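Delta-1-pyrroline-5-carboxylate dehydrogenase, mitochondrial (Mus musculus, PDB 4E3X) catalyses the NAD(+)-dependent oxidation of L-glutamate gamma-semialdehyde to glutamate, the second step of mitochondrial proline degradation. Local coordinates at residues 145-157 / 380-392. Residues are numbered along the deposited sequence; the frame is centred on the assembly and turned at random.
Sequences AKTMVGQGKTVIQ and PAEDFGTFFSAVI
V155 sets its CG2 methyl squarely over the ring of F384, a CH-pi contact with the carbon 3.5 Å from the ring centroid and 8° off the normal. With CG1 anti to the backbone N (chi1 175°), CG2 lies anti to the carbonyl carbon and is the branch laid on the aromatic face. M148 reaches the same ring obliquely. Its CE, swung round by the bend at chi3 (64°), rests 3.3 Å from P380 O and also meets P380 CB. With an alanine in place of F384, V155 CG2 and M148 CE would probably lose their shared aromatic partner, leaving a gap between V155 and M148. Followed outward, P380 puts its CB 3.4 Å from K153 O, a buried carbonyl oxygen without a polar partner, and near T154 CA; CG, next along the ring, still faces that oxygen and more loosely G152 O. The contact joins the turn between helices 140-151 and 155-180 of the aldehyde dehydrogenase fold to the long loop preceding helix 394-409. T154 N-caps the second helix, its OG1 taking a weak bond from Q157 N; its CG2 meanwhile touches the carbonyl oxygens of T386 and F387. Four waters bridge the two segments, which make no direct hydrogen bond to each other: one donates to each of Q151 O and A390 O, another links G152 O to S389 N, a third runs from the T154 hydroxyl to F387 O, and the last accepts from V155 N and donates to P380 O. Y561 of the second subunit packs on V155 and F384. At the other end, I392 CD1 lies 3.7 Å from Q151 O, and the I392 side chain also borders a bound proline.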
# COMPACT_ATOMS: atom_id res chain seq x y z
N ALA B 145 -16.47 -23.97 -19.88
CA ALA B 145 -17.30 -23.83 -21.07
C ALA B 145 -17.78 -22.40 -21.23
O ALA B 145 -17.81 -21.87 -22.35
CB ALA B 145 -18.48 -24.80 -21.01
N LYS B 146 -18.14 -21.76 -20.12
CA LYS B 146 -18.65 -20.40 -20.19
C LYS B 146 -17.55 -19.42 -20.58
O LYS B 146 -17.81 -18.42 -21.24
CB LYS B 146 -19.30 -20.01 -18.86
CG LYS B 146 -20.62 -20.74 -18.64
CD LYS B 146 -21.29 -20.41 -17.32
CE LYS B 146 -22.64 -21.09 -17.25
NZ LYS B 146 -23.33 -20.84 -15.95
N THR B 147 -16.32 -19.71 -20.17
CA THR B 147 -15.18 -18.89 -20.54
C THR B 147 -14.82 -19.12 -22.02
O THR B 147 -14.48 -18.18 -22.75
CB THR B 147 -13.99 -19.18 -19.60
OG1 THR B 147 -14.36 -18.89 -18.25
CG2 THR B 147 -12.77 -18.35 -19.96
N MET B 148 -14.90 -20.36 -22.47
CA MET B 148 -14.67 -20.65 -23.89
C MET B 148 -15.69 -19.97 -24.79
O MET B 148 -15.34 -19.27 -25.74
CB MET B 148 -14.71 -22.16 -24.14
CG MET B 148 -13.56 -22.93 -23.50
SD MET B 148 -13.64 -24.70 -23.80
CE MET B 148 -13.46 -24.74 -25.58
N VAL B 149 -16.97 -20.18 -24.48
CA VAL B 149 -18.02 -19.69 -25.36
C VAL B 149 -18.21 -18.18 -25.26
O VAL B 149 -18.46 -17.52 -26.26
CB VAL B 149 -19.34 -20.45 -25.11
CG1 VAL B 149 -20.50 -19.82 -25.86
CG2 VAL B 149 -19.18 -21.91 -25.50
N GLY B 150 -18.06 -17.65 -24.05
CA GLY B 150 -18.30 -16.23 -23.85
C GLY B 150 -17.09 -15.35 -24.10
O GLY B 150 -17.25 -14.20 -24.52
N GLN B 151 -15.89 -15.86 -23.86
CA GLN B 151 -14.67 -15.07 -24.04
C GLN B 151 -13.79 -15.56 -25.19
O GLN B 151 -12.79 -14.92 -25.51
CB GLN B 151 -13.87 -14.99 -22.73
CG GLN B 151 -14.51 -14.12 -21.66
CD GLN B 151 -14.41 -14.76 -20.29
OE1 GLN B 151 -15.29 -15.51 -19.88
NE2 GLN B 151 -13.32 -14.48 -19.59
N GLY B 152 -14.17 -16.67 -25.81
CA GLY B 152 -13.46 -17.17 -26.99
C GLY B 152 -12.19 -17.94 -26.69
O GLY B 152 -11.34 -18.08 -27.57
N LYS B 153 -12.03 -18.41 -25.46
CA LYS B 153 -10.85 -19.18 -25.08
C LYS B 153 -10.86 -20.62 -25.60
O LYS B 153 -11.92 -21.24 -25.72
CB LYS B 153 -10.68 -19.19 -23.56
CG LYS B 153 -10.45 -17.80 -22.97
CD LYS B 153 -9.61 -17.81 -21.70
CE LYS B 153 -9.25 -16.39 -21.34
NZ LYS B 153 -8.35 -16.30 -20.15
N THR B 154 -9.68 -21.14 -25.89
CA THR B 154 -9.53 -22.57 -26.14
C THR B 154 -9.63 -23.34 -24.83
O THR B 154 -9.58 -22.76 -23.74
CB THR B 154 -8.18 -22.88 -26.77
OG1 THR B 154 -7.15 -22.39 -25.90
CG2 THR B 154 -8.05 -22.24 -28.15
N VAL B 155 -9.77 -24.66 -24.94
CA VAL B 155 -9.82 -25.53 -23.77
C VAL B 155 -8.70 -25.22 -22.77
O VAL B 155 -8.95 -24.98 -21.59
CB VAL B 155 -9.70 -27.01 -24.16
CG1 VAL B 155 -9.63 -27.88 -22.92
CG2 VAL B 155 -10.87 -27.43 -25.04
N ILE B 156 -7.45 -25.22 -23.23
CA ILE B 156 -6.35 -25.05 -22.30
C ILE B 156 -6.28 -23.64 -21.73
O ILE B 156 -5.95 -23.47 -20.56
CB ILE B 156 -4.99 -25.45 -22.92
CG1 ILE B 156 -3.87 -25.41 -21.87
CG2 ILE B 156 -4.63 -24.57 -24.11
CD1 ILE B 156 -4.16 -26.24 -20.63
N GLN B 157 -6.61 -22.62 -22.53
CA GLN B 157 -6.60 -21.27 -22.00
C GLN B 157 -7.70 -21.10 -20.95
O GLN B 157 -7.51 -20.42 -19.94
CB GLN B 157 -6.72 -20.23 -23.12
CG GLN B 157 -5.46 -20.09 -23.96
CD GLN B 157 -4.24 -19.77 -23.12
OE1 GLN B 157 -4.24 -18.82 -22.34
NE2 GLN B 157 -3.19 -20.57 -23.27
N PRO B 380 -13.25 -22.76 -30.99
CA PRO B 380 -12.60 -23.57 -29.95
C PRO B 380 -13.53 -24.61 -29.33
O PRO B 380 -13.05 -25.59 -28.76
CB PRO B 380 -12.22 -22.53 -28.90
CG PRO B 380 -13.29 -21.48 -29.02
CD PRO B 380 -13.65 -21.43 -30.49
N ALA B 381 -14.84 -24.41 -29.46
CA ALA B 381 -15.80 -25.36 -28.92
C ALA B 381 -15.98 -26.54 -29.88
O ALA B 381 -16.16 -27.68 -29.44
CB ALA B 381 -17.14 -24.67 -28.67
N GLU B 382 -15.91 -26.27 -31.18
CA GLU B 382 -16.14 -27.29 -32.18
C GLU B 382 -14.86 -28.04 -32.54
O GLU B 382 -14.89 -29.24 -32.84
CB GLU B 382 -16.75 -26.69 -33.44
CG GLU B 382 -18.10 -26.03 -33.22
CD GLU B 382 -19.11 -26.96 -32.58
OE1 GLU B 382 -19.21 -28.13 -33.03
OE2 GLU B 382 -19.81 -26.52 -31.63
N ASP B 383 -13.74 -27.32 -32.53
CA ASP B 383 -12.47 -27.88 -32.95
C ASP B 383 -11.42 -27.71 -31.86
O ASP B 383 -10.85 -26.63 -31.70
CB ASP B 383 -12.01 -27.19 -34.24
CG ASP B 383 -10.80 -27.86 -34.87
OD1 ASP B 383 -10.19 -28.75 -34.24
OD2 ASP B 383 -10.46 -27.49 -36.02
N PHE B 384 -11.16 -28.78 -31.12
CA PHE B 384 -10.16 -28.74 -30.06
C PHE B 384 -8.73 -28.65 -30.61
O PHE B 384 -7.78 -28.51 -29.84
CB PHE B 384 -10.30 -29.93 -29.10
CG PHE B 384 -11.44 -29.80 -28.13
CD1 PHE B 384 -12.34 -28.75 -28.23
CD2 PHE B 384 -11.61 -30.73 -27.12
CE1 PHE B 384 -13.40 -28.63 -27.33
CE2 PHE B 384 -12.66 -30.62 -26.21
CZ PHE B 384 -13.55 -29.57 -26.32
N GLY B 385 -8.58 -28.75 -31.93
CA GLY B 385 -7.29 -28.55 -32.57
C GLY B 385 -6.94 -27.08 -32.74
O GLY B 385 -5.82 -26.73 -33.14
N THR B 386 -7.89 -26.21 -32.42
CA THR B 386 -7.71 -24.76 -32.53
C THR B 386 -6.56 -24.27 -31.64
O THR B 386 -6.51 -24.58 -30.46
CB THR B 386 -9.02 -24.04 -32.12
OG1 THR B 386 -10.06 -24.38 -33.05
CG2 THR B 386 -8.82 -22.54 -32.10
N PHE B 387 -5.63 -23.50 -32.21
CA PHE B 387 -4.59 -22.89 -31.38
C PHE B 387 -5.12 -21.66 -30.65
O PHE B 387 -4.91 -21.52 -29.45
CB PHE B 387 -3.32 -22.54 -32.16
CG PHE B 387 -2.18 -22.10 -31.28
CD1 PHE B 387 -1.70 -22.94 -30.29
CD2 PHE B 387 -1.63 -20.84 -31.41
CE1 PHE B 387 -0.66 -22.54 -29.46
CE2 PHE B 387 -0.59 -20.44 -30.59
CZ PHE B 387 -0.10 -21.29 -29.61
N PHE B 388 -5.80 -20.78 -31.38
CA PHE B 388 -6.52 -19.67 -30.75
C PHE B 388 -7.69 -19.26 -31.64
O PHE B 388 -7.76 -19.66 -32.81
CB PHE B 388 -5.59 -18.48 -30.41
CG PHE B 388 -5.13 -17.67 -31.60
CD1 PHE B 388 -3.96 -18.00 -32.29
CD2 PHE B 388 -5.81 -16.53 -31.99
CE1 PHE B 388 -3.52 -17.22 -33.36
CE2 PHE B 388 -5.38 -15.75 -33.05
CZ PHE B 388 -4.23 -16.09 -33.73
N SER B 389 -8.62 -18.51 -31.07
CA SER B 389 -9.85 -18.16 -31.77
C SER B 389 -9.98 -16.66 -31.98
O SER B 389 -9.00 -15.91 -31.89
CB SER B 389 -11.06 -18.70 -31.01
OG SER B 389 -12.25 -18.63 -31.79
N ALA B 390 -11.20 -16.23 -32.29
CA ALA B 390 -11.50 -14.83 -32.51
C ALA B 390 -11.12 -13.96 -31.32
O ALA B 390 -11.11 -14.41 -30.18
CB ALA B 390 -12.98 -14.68 -32.77
N VAL B 391 -10.81 -12.69 -31.60
CA VAL B 391 -10.63 -11.71 -30.55
C VAL B 391 -11.98 -11.32 -29.96
O VAL B 391 -13.03 -11.71 -30.48
CB VAL B 391 -9.84 -10.47 -31.03
CG1 VAL B 391 -8.44 -10.88 -31.51
CG2 VAL B 391 -10.60 -9.71 -32.12
N ILE B 392 -11.96 -10.57 -28.87
CA ILE B 392 -13.12 -10.51 -27.97
C ILE B 392 -14.37 -9.80 -28.51
O ILE B 392 -15.48 -10.26 -28.26
CB ILE B 392 -12.71 -9.90 -26.60
CG1 ILE B 392 -13.83 -10.06 -25.56
CG2 ILE B 392 -12.28 -8.44 -26.75
CD1 ILE B 392 -14.10 -11.50 -25.14
O HOH W 1 -11.52 -13.45 -27.63
O HOH W 2 -8.74 -17.72 -28.34
O HOH W 3 -4.91 -23.51 -27.24
O HOH W 4 -10.41 -25.25 -27.73